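Local coordinates for hypothetical protein, IPT/TIG domain protein (Bacteroides ovatus, PDB 4HW6), which is of unknown function but probably serves as an auxiliary nutrient-binding protein, perhaps for carbohydrate, pairing an IPT/TIG domain with a six-bladed beta-propeller, at residues T113-L118 and R165-V170; Y156-R161 and M195-D200; T405-D410 and K414-G419. All coordinates share one frame; numbering follows the deposited sequence.

Contact 1: T113-L118 and R165-V170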
ATOM      1  N   THR A 113       5.095  12.096  -1.141  1.00 18.20           N
ATOM      2  CA  THR A 113       4.753  12.029  -2.563  1.00 18.85           C
ATOM      3  C   THR A 113       5.791  11.190  -3.301  1.00 18.89           C
ATOM      4  O   THR A 113       6.972  11.497  -3.254  1.00 19.66           O
ATOM      5  CB  THR A 113       4.626  13.442  -3.167  1.00 21.63           C
ATOM      6  OG1 THR A 113       3.598  14.147  -2.442  1.00 21.23           O
ATOM      7  CG2 THR A 113       4.277  13.366  -4.661  1.00 20.67           C
ATOM      8  N   PHE A 114       5.325  10.125  -3.957  1.00 17.35           N
ATOM      9  CA  PHE A 114       6.169   9.159  -4.639  1.00 18.26           C
ATOM     10  C   PHE A 114       6.335   9.478  -6.134  1.00 18.09           C
ATOM     11  O   PHE A 114       7.464   9.558  -6.633  1.00 19.34           O
ATOM     12  CB  PHE A 114       5.584   7.758  -4.426  1.00 19.51           C
ATOM     13  CG  PHE A 114       6.309   6.653  -5.154  1.00 20.71           C
ATOM     14  CD1 PHE A 114       7.687   6.561  -5.122  1.00 29.29           C
ATOM     15  CD2 PHE A 114       5.591   5.690  -5.842  1.00 22.08           C
ATOM     16  CE1 PHE A 114       8.347   5.543  -5.810  1.00 32.06           C
ATOM     17  CE2 PHE A 114       6.241   4.670  -6.513  1.00 23.65           C
ATOM     18  CZ  PHE A 114       7.610   4.605  -6.501  1.00 23.84           C
ATOM     19  N   LEU A 115       5.225   9.684  -6.837  1.00 16.93           N
ATOM     20  CA  LEU A 115       5.285   9.989  -8.267  1.00 16.39           C
ATOM     21  C   LEU A 115       4.288  11.062  -8.660  1.00 16.02           C
ATOM     22  O   LEU A 115       3.173  11.133  -8.111  1.00 15.26           O
ATOM     23  CB  LEU A 115       4.993   8.742  -9.099  1.00 16.59           C
ATOM     24  CG  LEU A 115       5.951   7.562  -8.993  1.00 17.03           C
ATOM     25  CD1 LEU A 115       5.278   6.300  -9.511  1.00 17.77           C
ATOM     26  CD2 LEU A 115       7.252   7.849  -9.747  1.00 17.20           C
ATOM     27  N   GLY A 116       4.701  11.861  -9.647  1.00 15.64           N
ATOM     28  CA  GLY A 116       3.863  12.897 -10.235  1.00 15.66           C
ATOM     29  C   GLY A 116       4.300  14.276  -9.818  1.00 16.75           C
ATOM     30  O   GLY A 116       4.547  14.517  -8.622  1.00 17.70           O
ATOM     31  N   LYS A 117       4.376  15.190 -10.798  1.00 16.61           N
ATOM     32  CA  LYS A 117       4.766  16.577 -10.545  1.00 18.13           C
ATOM     33  C   LYS A 117       3.864  17.479 -11.374  1.00 18.97           C
ATOM     34  O   LYS A 117       3.528  17.151 -12.505  1.00 16.68           O
ATOM     35  CB  LYS A 117       6.227  16.806 -10.925  1.00 20.09           C
ATOM     36  CG  LYS A 117       7.194  15.965 -10.091  1.00 22.59           C
ATOM     37  CD  LYS A 117       8.612  16.128 -10.612  1.00 24.88           C
ATOM     38  CE  LYS A 117       9.641  15.445  -9.723  1.00 29.10           C
ATOM     39  NZ  LYS A 117      11.009  15.703 -10.249  1.00 30.51           N
ATOM     40  N   LEU A 118       3.442  18.584 -10.780  1.00 19.94           N
ATOM     41  CA  LEU A 118       2.575  19.544 -11.444  1.00 19.74           C
ATOM     42  C   LEU A 118       3.277  20.904 -11.503  1.00 22.53           C
ATOM     43  O   LEU A 118       4.321  21.120 -10.874  1.00 25.01           O
ATOM     44  CB  LEU A 118       1.274  19.696 -10.664  1.00 19.31           C
ATOM     45  CG  LEU A 118       0.281  18.531 -10.606  1.00 18.67           C
ATOM     46  CD1 LEU A 118       0.865  17.305  -9.925  1.00 17.82           C
ATOM     47  CD2 LEU A 118      -0.992  19.015  -9.920  1.00 18.70           C
ATOM     48  N   ARG A 165      -1.415   2.995 -16.704  1.00 14.20           N
ATOM     49  CA  ARG A 165       0.013   3.231 -16.424  1.00 15.20           C
ATOM     50  C   ARG A 165       0.705   2.009 -15.834  1.00 15.61           C
ATOM     51  O   ARG A 165       0.062   1.137 -15.225  1.00 15.38           O
ATOM     52  CB  ARG A 165       0.198   4.425 -15.472  1.00 15.65           C
ATOM     53  CG  ARG A 165      -0.485   5.720 -15.917  1.00 16.31           C
ATOM     54  CD  ARG A 165       0.011   6.230 -17.251  1.00 16.74           C
ATOM     55  NE  ARG A 165       1.441   6.553 -17.256  1.00 15.69           N
ATOM     56  CZ  ARG A 165       1.958   7.789 -17.293  1.00 15.95           C
ATOM     57  NH1 ARG A 165       1.181   8.872 -17.299  1.00 15.69           N
ATOM     58  NH2 ARG A 165       3.275   7.947 -17.294  1.00 16.45           N
ATOM     59  N   HIS A 166       2.015   1.978 -16.023  1.00 15.50           N
ATOM     60  CA  HIS A 166       2.873   0.877 -15.540  1.00 16.43           C
ATOM     61  C   HIS A 166       4.092   1.470 -14.846  1.00 16.30           C
ATOM     62  O   HIS A 166       4.935   2.090 -15.496  1.00 17.73           O
ATOM     63  CB  HIS A 166       3.295   0.024 -16.709  1.00 17.77           C
ATOM     64  CG  HIS A 166       4.368  -0.971 -16.394  1.00 19.39           C
ATOM     65  ND1 HIS A 166       5.260  -1.411 -17.346  1.00 21.96           N
ATOM     66  CD2 HIS A 166       4.698  -1.607 -15.245  1.00 20.13           C
ATOM     67  CE1 HIS A 166       6.095  -2.282 -16.798  1.00 23.65           C
ATOM     68  NE2 HIS A 166       5.782  -2.416 -15.520  1.00 21.28           N
ATOM     69  N   VAL A 167       4.169   1.251 -13.543  1.00 16.47           N
ATOM     70  CA  VAL A 167       5.299   1.657 -12.751  1.00 16.34           C
ATOM     71  C   VAL A 167       6.283   0.484 -12.728  1.00 17.52           C
ATOM     72  O   VAL A 167       5.977  -0.580 -12.186  1.00 17.89           O
ATOM     73  CB  VAL A 167       4.892   2.048 -11.320  1.00 16.76           C
ATOM     74  CG1 VAL A 167       6.111   2.435 -10.518  1.00 17.23           C
ATOM     75  CG2 VAL A 167       3.864   3.193 -11.315  1.00 16.73           C
ATOM     76  N   ASP A 168       7.451   0.700 -13.321  1.00 18.03           N
ATOM     77  CA  ASP A 168       8.526  -0.293 -13.457  1.00 20.10           C
ATOM     78  C   ASP A 168       9.640   0.079 -12.489  1.00 20.20           C
ATOM     79  O   ASP A 168      10.427   0.992 -12.746  1.00 20.62           O
ATOM     80  CB  ASP A 168       9.009  -0.269 -14.907  1.00 23.22           C
ATOM     81  CG  ASP A 168      10.172  -1.208 -15.194  1.00 27.27           C
ATOM     82  OD1 ASP A 168      10.824  -1.747 -14.274  1.00 27.52           O
ATOM     83  OD2 ASP A 168      10.464  -1.360 -16.390  1.00 31.59           O
ATOM     84  N   PHE A 169       9.733  -0.636 -11.375  1.00 20.73           N
ATOM     85  CA  PHE A 169      10.699  -0.276 -10.329  1.00 21.09           C
ATOM     86  C   PHE A 169      12.146  -0.573 -10.717  1.00 23.55           C
ATOM     87  O   PHE A 169      13.065   0.132 -10.289  1.00 24.78           O
ATOM     88  CB  PHE A 169      10.342  -0.970  -9.007  1.00 21.31           C
ATOM     89  CG  PHE A 169       9.152  -0.380  -8.301  1.00 20.76           C
ATOM     90  CD1 PHE A 169       7.860  -0.743  -8.653  1.00 20.45           C
ATOM     91  CD2 PHE A 169       9.314   0.540  -7.275  1.00 21.76           C
ATOM     92  CE1 PHE A 169       6.752  -0.217  -8.011  1.00 21.54           C
ATOM     93  CE2 PHE A 169       8.206   1.055  -6.613  1.00 20.96           C
ATOM     94  CZ  PHE A 169       6.919   0.692  -6.981  1.00 20.40           C
ATOM     95  N   VAL A 170      12.362  -1.621 -11.519  1.00 23.21           N
ATOM     96  CA  VAL A 170      13.718  -2.022 -11.900  1.00 25.02           C
ATOM     97  C   VAL A 170      14.329  -0.916 -12.765  1.00 26.12           C
ATOM     98  O   VAL A 170      15.468  -0.513 -12.556  1.00 27.06           O
ATOM     99  CB  VAL A 170      13.726  -3.373 -12.655  1.00 25.30           C
ATOM    100  CG1 VAL A 170      15.071  -3.648 -13.337  1.00 27.02           C
ATOM    101  CG2 VAL A 170      13.365  -4.504 -11.696  1.00 25.81           C
TER
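With CG anti to the backbone N (chi1 176°), Phe-114 swings its ring out toward Phe-169, whose own CG lies anti to the carbonyl carbon (chi1 -74°), a turn that presents the CE2-CZ side of its ring to Phe-114. The touch is made by the outer ends of the two rings: Phe-114 CZ comes to 3.6 Å from Phe-169 CE2, and Phe-114 CE2 stands 4.1 Å from Phe-169 CZ. The planes are close to parallel, 15° apart, yet they are slid so far past each other, with centroids 5.9 Å apart, that the rings hardly overlap. Next to them Leu-115 and Val-167 meet tip to tip, Leu-115 CD1 reaching Val-167 CG2 at 3.9 Å and Val-167 CG1 at 4.1 Å. Leu-115 also braces its neighbour, its CG lying 3.7 Å above the plane of the Phe-114 ring, out toward the rim. Two consecutive residues can face the same way because Phe-114 and Leu-115 together sit opposite Val-426 in a classic beta bulge. The ring of Phe-114 stacks as well on Tyr-417, while Leu-115 packs on Phe-138 and Val-174. Replacing Phe-114 with an alanine would probably leave the rings of Phe-169 and Tyr-417 without the aromatic partner they share and take from Leu-115 CG the ring face beside it. Purely apolar and largely buried, the contact joins strand 109-115 to strand 164-168 of a separate sheet, the kind of hydrophobic seam by which adjacent blades of a beta-propeller pack face to face.

Contact 2: Y156-R161 and M195-D200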
ATOM      1  N   TYR A 156       0.644  -1.663 -11.757  1.00 15.09           N
ATOM      2  CA  TYR A 156      -0.168  -1.167 -12.858  1.00 15.29           C
ATOM      3  C   TYR A 156      -1.377  -0.444 -12.314  1.00 15.07           C
ATOM      4  O   TYR A 156      -1.877  -0.764 -11.227  1.00 15.35           O
ATOM      5  CB  TYR A 156      -0.657  -2.327 -13.730  1.00 15.21           C
ATOM      6  CG  TYR A 156       0.440  -3.092 -14.409  1.00 17.28           C
ATOM      7  CD1 TYR A 156       0.910  -2.711 -15.660  1.00 18.81           C
ATOM      8  CD2 TYR A 156       1.011  -4.204 -13.810  1.00 18.42           C
ATOM      9  CE1 TYR A 156       1.913  -3.405 -16.300  1.00 19.03           C
ATOM     10  CE2 TYR A 156       2.035  -4.904 -14.439  1.00 19.16           C
ATOM     11  CZ  TYR A 156       2.467  -4.507 -15.688  1.00 21.17           C
ATOM     12  OH  TYR A 156       3.475  -5.175 -16.332  1.00 23.16           O
ATOM     13  N   TRP A 157      -1.905   0.492 -13.091  1.00 13.73           N
ATOM     14  CA  TRP A 157      -3.219   1.021 -12.789  1.00 13.69           C
ATOM     15  C   TRP A 157      -4.023   1.346 -14.004  1.00 13.87           C
ATOM     16  O   TRP A 157      -3.464   1.753 -15.012  1.00 14.40           O
ATOM     17  CB  TRP A 157      -3.204   2.202 -11.811  1.00 15.12           C
ATOM     18  CG  TRP A 157      -2.684   3.522 -12.288  1.00 15.78           C
ATOM     19  CD1 TRP A 157      -3.328   4.439 -13.066  1.00 15.98           C
ATOM     20  CD2 TRP A 157      -1.441   4.115 -11.924  1.00 15.41           C
ATOM     21  NE1 TRP A 157      -2.551   5.566 -13.221  1.00 16.05           N
ATOM     22  CE2 TRP A 157      -1.388   5.395 -12.533  1.00 16.59           C
ATOM     23  CE3 TRP A 157      -0.368   3.693 -11.160  1.00 17.59           C
ATOM     24  CZ2 TRP A 157      -0.311   6.240 -12.385  1.00 17.67           C
ATOM     25  CZ3 TRP A 157       0.729   4.563 -11.018  1.00 17.98           C
ATOM     26  CH2 TRP A 157       0.736   5.809 -11.637  1.00 18.08           C
ATOM     27  N   VAL A 158      -5.323   1.076 -13.906  1.00 13.14           N
ATOM     28  CA  VAL A 158      -6.285   1.528 -14.909  1.00 14.94           C
ATOM     29  C   VAL A 158      -6.652   2.965 -14.611  1.00 15.31           C
ATOM     30  O   VAL A 158      -6.603   3.407 -13.447  1.00 14.27           O
ATOM     31  CB  VAL A 158      -7.563   0.683 -14.939  1.00 16.41           C
ATOM     32  CG1 VAL A 158      -7.278  -0.709 -15.510  1.00 19.06           C
ATOM     33  CG2 VAL A 158      -8.190   0.561 -13.547  1.00 17.78           C
ATOM     34  N   GLY A 159      -7.082   3.663 -15.653  1.00 15.00           N
ATOM     35  CA  GLY A 159      -7.442   5.063 -15.582  1.00 15.18           C
ATOM     36  C   GLY A 159      -8.813   5.418 -16.120  1.00 16.50           C
ATOM     37  O   GLY A 159      -9.035   6.563 -16.470  1.00 15.32           O
ATOM     38  N   GLN A 160      -9.737   4.447 -16.160  1.00 16.37           N
ATOM     39  CA  GLN A 160     -11.050   4.629 -16.792  1.00 15.93           C
ATOM     40  C   GLN A 160     -10.869   5.088 -18.240  1.00 16.23           C
ATOM     41  O   GLN A 160     -10.302   4.337 -19.051  1.00 16.19           O
ATOM     42  CB  GLN A 160     -11.943   5.552 -15.968  1.00 17.29           C
ATOM     43  CG  GLN A 160     -12.321   4.943 -14.625  1.00 18.41           C
ATOM     44  CD  GLN A 160     -13.195   5.858 -13.789  1.00 19.23           C
ATOM     45  OE1 GLN A 160     -12.861   7.030 -13.536  1.00 19.33           O
ATOM     46  NE2 GLN A 160     -14.315   5.324 -13.337  1.00 20.72           N
ATOM     47  N   ARG A 161     -11.276   6.315 -18.578  1.00 15.06           N
ATOM     48  CA  ARG A 161     -11.090   6.819 -19.924  1.00 16.76           C
ATOM     49  C   ARG A 161      -9.695   7.379 -20.168  1.00 15.79           C
ATOM     50  O   ARG A 161      -9.348   7.676 -21.295  1.00 16.48           O
ATOM     51  CB  ARG A 161     -12.083   7.926 -20.240  1.00 16.95           C
ATOM     52  CG  ARG A 161     -13.523   7.512 -20.071  1.00 18.09           C
ATOM     53  CD  ARG A 161     -14.425   8.672 -20.429  1.00 20.70           C
ATOM     54  NE  ARG A 161     -15.794   8.375 -20.044  1.00 21.98           N
ATOM     55  CZ  ARG A 161     -16.875   8.918 -20.614  1.00 21.72           C
ATOM     56  NH1 ARG A 161     -16.779   9.798 -21.604  1.00 20.87           N
ATOM     57  NH2 ARG A 161     -18.078   8.578 -20.165  1.00 23.44           N
HETATM   58  N   MSE A 195      -3.008 -10.865 -17.348  1.00 17.43           N
HETATM   59  CA  MSE A 195      -3.626  -9.636 -16.837  1.00 16.71           C
HETATM   60  C   MSE A 195      -5.063  -9.504 -17.335  1.00 16.73           C
HETATM   61  O   MSE A 195      -5.286  -9.564 -18.519  1.00 20.25           O
HETATM   62  CB  MSE A 195      -2.820  -8.434 -17.317  1.00 18.70           C
HETATM   63  CG  MSE A 195      -3.274  -7.107 -16.758  1.00 18.98           C
HETATM   64 SE   MSE A 195      -2.352  -5.656 -17.720  0.75 23.04          SE
HETATM   65  CE  MSE A 195      -0.606  -5.869 -16.905  1.00 26.78           C
ATOM     66  N   VAL A 196      -6.012  -9.313 -16.424  1.00 15.25           N
ATOM     67  CA  VAL A 196      -7.422  -9.103 -16.747  1.00 16.38           C
ATOM     68  C   VAL A 196      -7.724  -7.619 -16.668  1.00 14.75           C
ATOM     69  O   VAL A 196      -7.288  -6.947 -15.734  1.00 16.04           O
ATOM     70  CB  VAL A 196      -8.332  -9.837 -15.717  1.00 17.55           C
ATOM     71  CG1 VAL A 196      -9.802  -9.768 -16.117  1.00 20.95           C
ATOM     72  CG2 VAL A 196      -7.891 -11.280 -15.560  1.00 23.19           C
ATOM     73  N   VAL A 197      -8.423  -7.090 -17.665  1.00 14.68           N
ATOM     74  CA  VAL A 197      -8.854  -5.695 -17.645  1.00 14.15           C
ATOM     75  C   VAL A 197     -10.332  -5.628 -18.039  1.00 15.13           C
ATOM     76  O   VAL A 197     -10.751  -6.203 -19.064  1.00 14.92           O
ATOM     77  CB  VAL A 197      -8.041  -4.825 -18.618  1.00 15.60           C
ATOM     78  CG1 VAL A 197      -8.528  -3.379 -18.569  1.00 16.32           C
ATOM     79  CG2 VAL A 197      -6.541  -4.896 -18.315  1.00 17.03           C
ATOM     80  N   VAL A 198     -11.109  -4.923 -17.233  1.00 13.96           N
ATOM     81  CA  VAL A 198     -12.526  -4.745 -17.494  1.00 13.98           C
ATOM     82  C   VAL A 198     -12.733  -3.503 -18.335  1.00 14.12           C
ATOM     83  O   VAL A 198     -12.172  -2.456 -18.029  1.00 15.07           O
ATOM     84  CB  VAL A 198     -13.324  -4.642 -16.173  1.00 14.48           C
ATOM     85  CG1 VAL A 198     -14.790  -4.244 -16.453  1.00 13.53           C
ATOM     86  CG2 VAL A 198     -13.261  -5.982 -15.462  1.00 16.34           C
ATOM     87  N   ASP A 199     -13.532  -3.607 -19.399  1.00 14.65           N
ATOM     88  CA  ASP A 199     -13.970  -2.453 -20.190  1.00 14.99           C
ATOM     89  C   ASP A 199     -15.431  -2.192 -19.825  1.00 16.87           C
ATOM     90  O   ASP A 199     -16.269  -3.057 -20.050  1.00 18.39           O
ATOM     91  CB  ASP A 199     -13.883  -2.769 -21.671  1.00 15.59           C
ATOM     92  CG  ASP A 199     -14.199  -1.569 -22.584  1.00 18.03           C
ATOM     93  OD1 ASP A 199     -14.284  -0.395 -22.113  1.00 18.69           O
ATOM     94  OD2 ASP A 199     -14.293  -1.807 -23.823  1.00 19.95           O
ATOM     95  N   ASP A 200     -15.717  -1.021 -19.266  1.00 15.34           N
ATOM     96  CA  ASP A 200     -17.089  -0.613 -18.937  1.00 16.60           C
ATOM     97  C   ASP A 200     -17.689   0.062 -20.166  1.00 17.78           C
ATOM     98  O   ASP A 200     -17.362   1.224 -20.466  1.00 17.66           O
ATOM     99  CB  ASP A 200     -17.079   0.333 -17.731  1.00 16.83           C
ATOM    100  CG  ASP A 200     -18.470   0.887 -17.388  1.00 17.30           C
ATOM    101  OD1 ASP A 200     -19.494   0.472 -17.987  1.00 17.84           O
ATOM    102  OD2 ASP A 200     -18.515   1.775 -16.521  1.00 20.69           O
TER
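Met-195, a selenomethionine, starts the strand by reaching across to Tyr-156. Its chain runs extended from the backbone, CG anti to the N (chi1 -175°), and bends only at the last torsion (chi3 -74°), which brings the methyl CE over the middle of the phenol ring. CE sits 3.5 Å from the centroid of the Tyr-156 ring and only 8° off its normal, a CH-pi contact that is nearly central: the nearest ring atoms, Tyr-156 CZ and CE1, are each 3.6 Å from Met-195 CE. The selenium stands farther back above that same face, with Met-195 SE 5.0 Å from the Tyr-156 centroid, in a Met-aromatic arrangement. Phe-164, Val-187 and Phe-189 pack around the Met-195 side chain. This is the interface between two successive propeller blades, strand 154-158 belonging to one sheet and strand 195-199 to the next, so side chains, not backbone bonds, bridge them. Val-196 points away from that interface, but Val-197 points back across it, and its CG1 meets Val-158 CG1 at 4.2 Å, a looser touch than the methyl on the ring; Phe-212 lies against Val-197, and Cys-184 and Val-187 against Val-158. Past this pair, Asp-199 accepts a hydrogen bond from Gln-183 N through OD1, and Asp-200, where the strand has given way to loop, pairs its OD2 with Lys-231 in a salt bridge.

Contact 3: T405-D410 and K414-G419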
ATOM      1  N   THR A 405      -8.270   7.208  -4.136  1.00 12.77           N
ATOM      2  CA  THR A 405      -9.140   6.265  -4.809  1.00 12.52           C
ATOM      3  C   THR A 405      -8.595   4.844  -4.883  1.00 12.52           C
ATOM      4  O   THR A 405      -9.296   3.889  -4.585  1.00 13.74           O
ATOM      5  CB  THR A 405      -9.448   6.784  -6.227  1.00 14.14           C
ATOM      6  OG1 THR A 405     -10.053   8.081  -6.115  1.00 14.51           O
ATOM      7  CG2 THR A 405     -10.388   5.862  -6.977  1.00 15.16           C
ATOM      8  N   SER A 406      -7.342   4.710  -5.269  1.00 12.49           N
ATOM      9  CA  SER A 406      -6.701   3.445  -5.438  1.00 12.49           C
ATOM     10  C   SER A 406      -5.644   3.225  -4.357  1.00 13.31           C
ATOM     11  O   SER A 406      -5.118   4.186  -3.752  1.00 13.62           O
ATOM     12  CB  SER A 406      -6.100   3.377  -6.855  1.00 13.91           C
ATOM     13  OG  SER A 406      -5.156   4.418  -7.059  1.00 14.63           O
ATOM     14  N   ILE A 407      -5.351   1.961  -4.085  1.00 11.72           N
ATOM     15  CA  ILE A 407      -4.438   1.594  -3.033  1.00 13.04           C
ATOM     16  C   ILE A 407      -3.722   0.282  -3.369  1.00 12.63           C
ATOM     17  O   ILE A 407      -4.300  -0.655  -3.927  1.00 13.38           O
ATOM     18  CB  ILE A 407      -5.151   1.549  -1.654  1.00 13.34           C
ATOM     19  CG1 ILE A 407      -4.164   1.299  -0.511  1.00 14.97           C
ATOM     20  CG2 ILE A 407      -6.299   0.517  -1.666  1.00 14.34           C
ATOM     21  CD1 ILE A 407      -4.771   1.516   0.877  1.00 14.91           C
ATOM     22  N   ALA A 408      -2.450   0.224  -3.004  1.00 13.53           N
ATOM     23  CA  ALA A 408      -1.655  -0.999  -3.086  1.00 14.56           C
ATOM     24  C   ALA A 408      -0.691  -1.058  -1.903  1.00 15.22           C
ATOM     25  O   ALA A 408      -0.302  -0.012  -1.357  1.00 16.25           O
ATOM     26  CB  ALA A 408      -0.903  -1.061  -4.412  1.00 15.09           C
ATOM     27  N   TYR A 409      -0.369  -2.267  -1.450  1.00 15.60           N
ATOM     28  CA  TYR A 409       0.603  -2.436  -0.387  1.00 16.76           C
ATOM     29  C   TYR A 409       1.801  -3.180  -0.922  1.00 17.03           C
ATOM     30  O   TYR A 409       1.677  -4.300  -1.420  1.00 17.66           O
ATOM     31  CB  TYR A 409       0.005  -3.173   0.831  1.00 17.72           C
ATOM     32  CG  TYR A 409       0.998  -3.209   1.962  1.00 18.25           C
ATOM     33  CD1 TYR A 409       1.265  -2.071   2.721  1.00 18.50           C
ATOM     34  CD2 TYR A 409       1.718  -4.351   2.237  1.00 20.38           C
ATOM     35  CE1 TYR A 409       2.208  -2.090   3.731  1.00 20.30           C
ATOM     36  CE2 TYR A 409       2.649  -4.379   3.276  1.00 21.50           C
ATOM     37  CZ  TYR A 409       2.887  -3.236   4.015  1.00 21.64           C
ATOM     38  OH  TYR A 409       3.856  -3.273   5.017  1.00 25.51           O
ATOM     39  N   ASP A 410       2.961  -2.550  -0.796  1.00 17.01           N
ATOM     40  CA  ASP A 410       4.221  -3.079  -1.270  1.00 19.57           C
ATOM     41  C   ASP A 410       4.848  -3.827  -0.108  1.00 19.74           C
ATOM     42  O   ASP A 410       5.379  -3.211   0.822  1.00 20.18           O
ATOM     43  CB  ASP A 410       5.086  -1.909  -1.706  1.00 19.84           C
ATOM     44  CG  ASP A 410       6.399  -2.318  -2.340  1.00 20.73           C
ATOM     45  OD1 ASP A 410       6.930  -3.417  -2.047  1.00 20.53           O
ATOM     46  OD2 ASP A 410       6.921  -1.473  -3.108  1.00 20.04           O
ATOM     47  N   LYS A 414       7.653  -2.375   2.217  1.00 24.18           N
ATOM     48  CA  LYS A 414       6.848  -2.094   3.419  1.00 23.91           C
ATOM     49  C   LYS A 414       6.220  -0.695   3.414  1.00 21.68           C
ATOM     50  O   LYS A 414       6.480   0.116   4.290  1.00 22.65           O
ATOM     51  CB  LYS A 414       7.681  -2.279   4.693  1.00 26.99           C
ATOM     52  CG  LYS A 414       8.345  -3.643   4.852  1.00 35.56           C
ATOM     53  CD  LYS A 414       7.353  -4.784   4.953  1.00 43.14           C
ATOM     54  CE  LYS A 414       8.068  -6.082   5.344  1.00 49.76           C
ATOM     55  NZ  LYS A 414       7.539  -7.286   4.631  1.00 50.56           N
ATOM     56  N   CYS A 415       5.384  -0.430   2.421  1.00 18.47           N
ATOM     57  CA  CYS A 415       4.728   0.875   2.289  1.00 18.18           C
ATOM     58  C   CYS A 415       3.459   0.741   1.489  1.00 16.31           C
ATOM     59  O   CYS A 415       3.302  -0.215   0.721  1.00 18.02           O
ATOM     60  CB  CYS A 415       5.687   1.873   1.621  1.00 18.26           C
ATOM     61  SG  CYS A 415       6.217   1.398  -0.048  1.00 21.70           S
ATOM     62  N   PHE A 416       2.530   1.674   1.693  1.00 15.29           N
ATOM     63  CA  PHE A 416       1.368   1.796   0.845  1.00 15.01           C
ATOM     64  C   PHE A 416       1.637   2.796  -0.289  1.00 15.35           C
ATOM     65  O   PHE A 416       2.331   3.808  -0.077  1.00 15.63           O
ATOM     66  CB  PHE A 416       0.173   2.348   1.611  1.00 14.95           C
ATOM     67  CG  PHE A 416      -0.394   1.416   2.637  1.00 15.89           C
ATOM     68  CD1 PHE A 416       0.068   1.435   3.931  1.00 17.92           C
ATOM     69  CD2 PHE A 416      -1.410   0.532   2.300  1.00 16.72           C
ATOM     70  CE1 PHE A 416      -0.463   0.589   4.888  1.00 19.19           C
ATOM     71  CE2 PHE A 416      -1.942  -0.327   3.262  1.00 17.65           C
ATOM     72  CZ  PHE A 416      -1.473  -0.287   4.540  1.00 18.64           C
ATOM     73  N   TYR A 417       1.028   2.551  -1.448  1.00 15.35           N
ATOM     74  CA  TYR A 417       0.891   3.568  -2.510  1.00 14.68           C
ATOM     75  C   TYR A 417      -0.591   3.914  -2.598  1.00 15.72           C
ATOM     76  O   TYR A 417      -1.444   3.016  -2.586  1.00 15.42           O
ATOM     77  CB  TYR A 417       1.422   3.094  -3.881  1.00 15.03           C
ATOM     78  CG  TYR A 417       2.841   2.622  -3.784  1.00 16.16           C
ATOM     79  CD1 TYR A 417       3.853   3.483  -3.365  1.00 16.72           C
ATOM     80  CD2 TYR A 417       3.171   1.303  -4.066  1.00 17.86           C
ATOM     81  CE1 TYR A 417       5.144   3.026  -3.198  1.00 18.72           C
ATOM     82  CE2 TYR A 417       4.460   0.846  -3.924  1.00 18.82           C
ATOM     83  CZ  TYR A 417       5.445   1.708  -3.500  1.00 18.40           C
ATOM     84  OH  TYR A 417       6.717   1.224  -3.331  1.00 19.45           O
ATOM     85  N   ILE A 418      -0.888   5.207  -2.652  1.00 15.32           N
ATOM     86  CA  ILE A 418      -2.237   5.724  -2.750  1.00 13.97           C
ATOM     87  C   ILE A 418      -2.367   6.551  -4.020  1.00 14.14           C
ATOM     88  O   ILE A 418      -1.575   7.476  -4.240  1.00 13.35           O
ATOM     89  CB  ILE A 418      -2.570   6.669  -1.573  1.00 14.68           C
ATOM     90  CG1 ILE A 418      -2.261   5.992  -0.217  1.00 16.82           C
ATOM     91  CG2 ILE A 418      -4.029   7.159  -1.670  1.00 13.74           C
ATOM     92  CD1 ILE A 418      -3.102   4.772   0.086  1.00 18.14           C
ATOM     93  N   GLY A 419      -3.361   6.223  -4.843  1.00 13.10           N
ATOM     94  CA  GLY A 419      -3.678   7.010  -6.019  1.00 14.99           C
ATOM     95  C   GLY A 419      -4.572   8.145  -5.599  1.00 14.96           C
ATOM     96  O   GLY A 419      -5.784   7.971  -5.363  1.00 15.98           O
TER
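A beta hairpin, strands 404-410 and 415-420, forms this contact, with a G1 beta bulge at its turn where Lys-414 and Cys-415 both face Asp-410. Ala-408 and Tyr-417 make a hydrogen-bonded pair, Tyr-417 N giving to Ala-408 O at 2.9 Å. Nearer the turn, Asp-410 N gives to Cys-415 O at 2.8 Å. On the face carrying Ile-407, Tyr-409, Phe-416 and Ile-418, the Tyr-409 ring turns its edge into the face of Phe-416: Tyr-409 CD1 stands 3.5 Å above the centre of that ring, the planes 63° apart in a T-shaped pair. Ile-407 lies alongside, its CD1 3.8 Å from Phe-416 CD2 and its CG1 3.7 Å from Ile-418 CD1. On the face of Ser-406, Ala-408, Asp-410, Cys-415 and Tyr-417, a hydroxyl meets a carboxylate near the turn. Tyr-417 reaches diagonally to Asp-410 and donates its hydroxyl to OD2, with Tyr-417 OH 2.7 Å from Asp-410 OD2, on the anti side and 19° out of the carboxylate plane. Arg-413 binds that same oxygen in a salt bridge, so two donors grip it. Farther along, Ser-406 OG, bonded to Ile-141 O, lies 3.2 Å from Gly-419 CA, where any CB would collide with it. Strand 425-431 and then the early strand 109-115 continue the sheet, the arrangement of a propeller's closing blade, in which strands from both ends of the domain interlock as a "velcro" seam.

How the contacts relate
All three contacts are largely buried, yet contact 3 works within one sheet while contacts 1 and 2 join separate sheets. The hairpin of contact 3 combines backbone bonds, aromatic packing and a buried carboxylate; the blade-to-blade contacts rely on apolar and ring-face touches over far smaller areas. Contact 3 shares its sheet with 113-118, and Tyr-417 reaches both halves of contact 1: its ring stacks on Phe-114 and its OH lies 3.6 Å from Phe-169 CE2. Contacts 1 and 2 share the middle sheet: neighbouring strands 164-168 and 154-158 face opposite neighbours, with His-166 stacked on Tyr-156. Contacts 2 and 3 do not touch, their closest atoms about 6 Å apart.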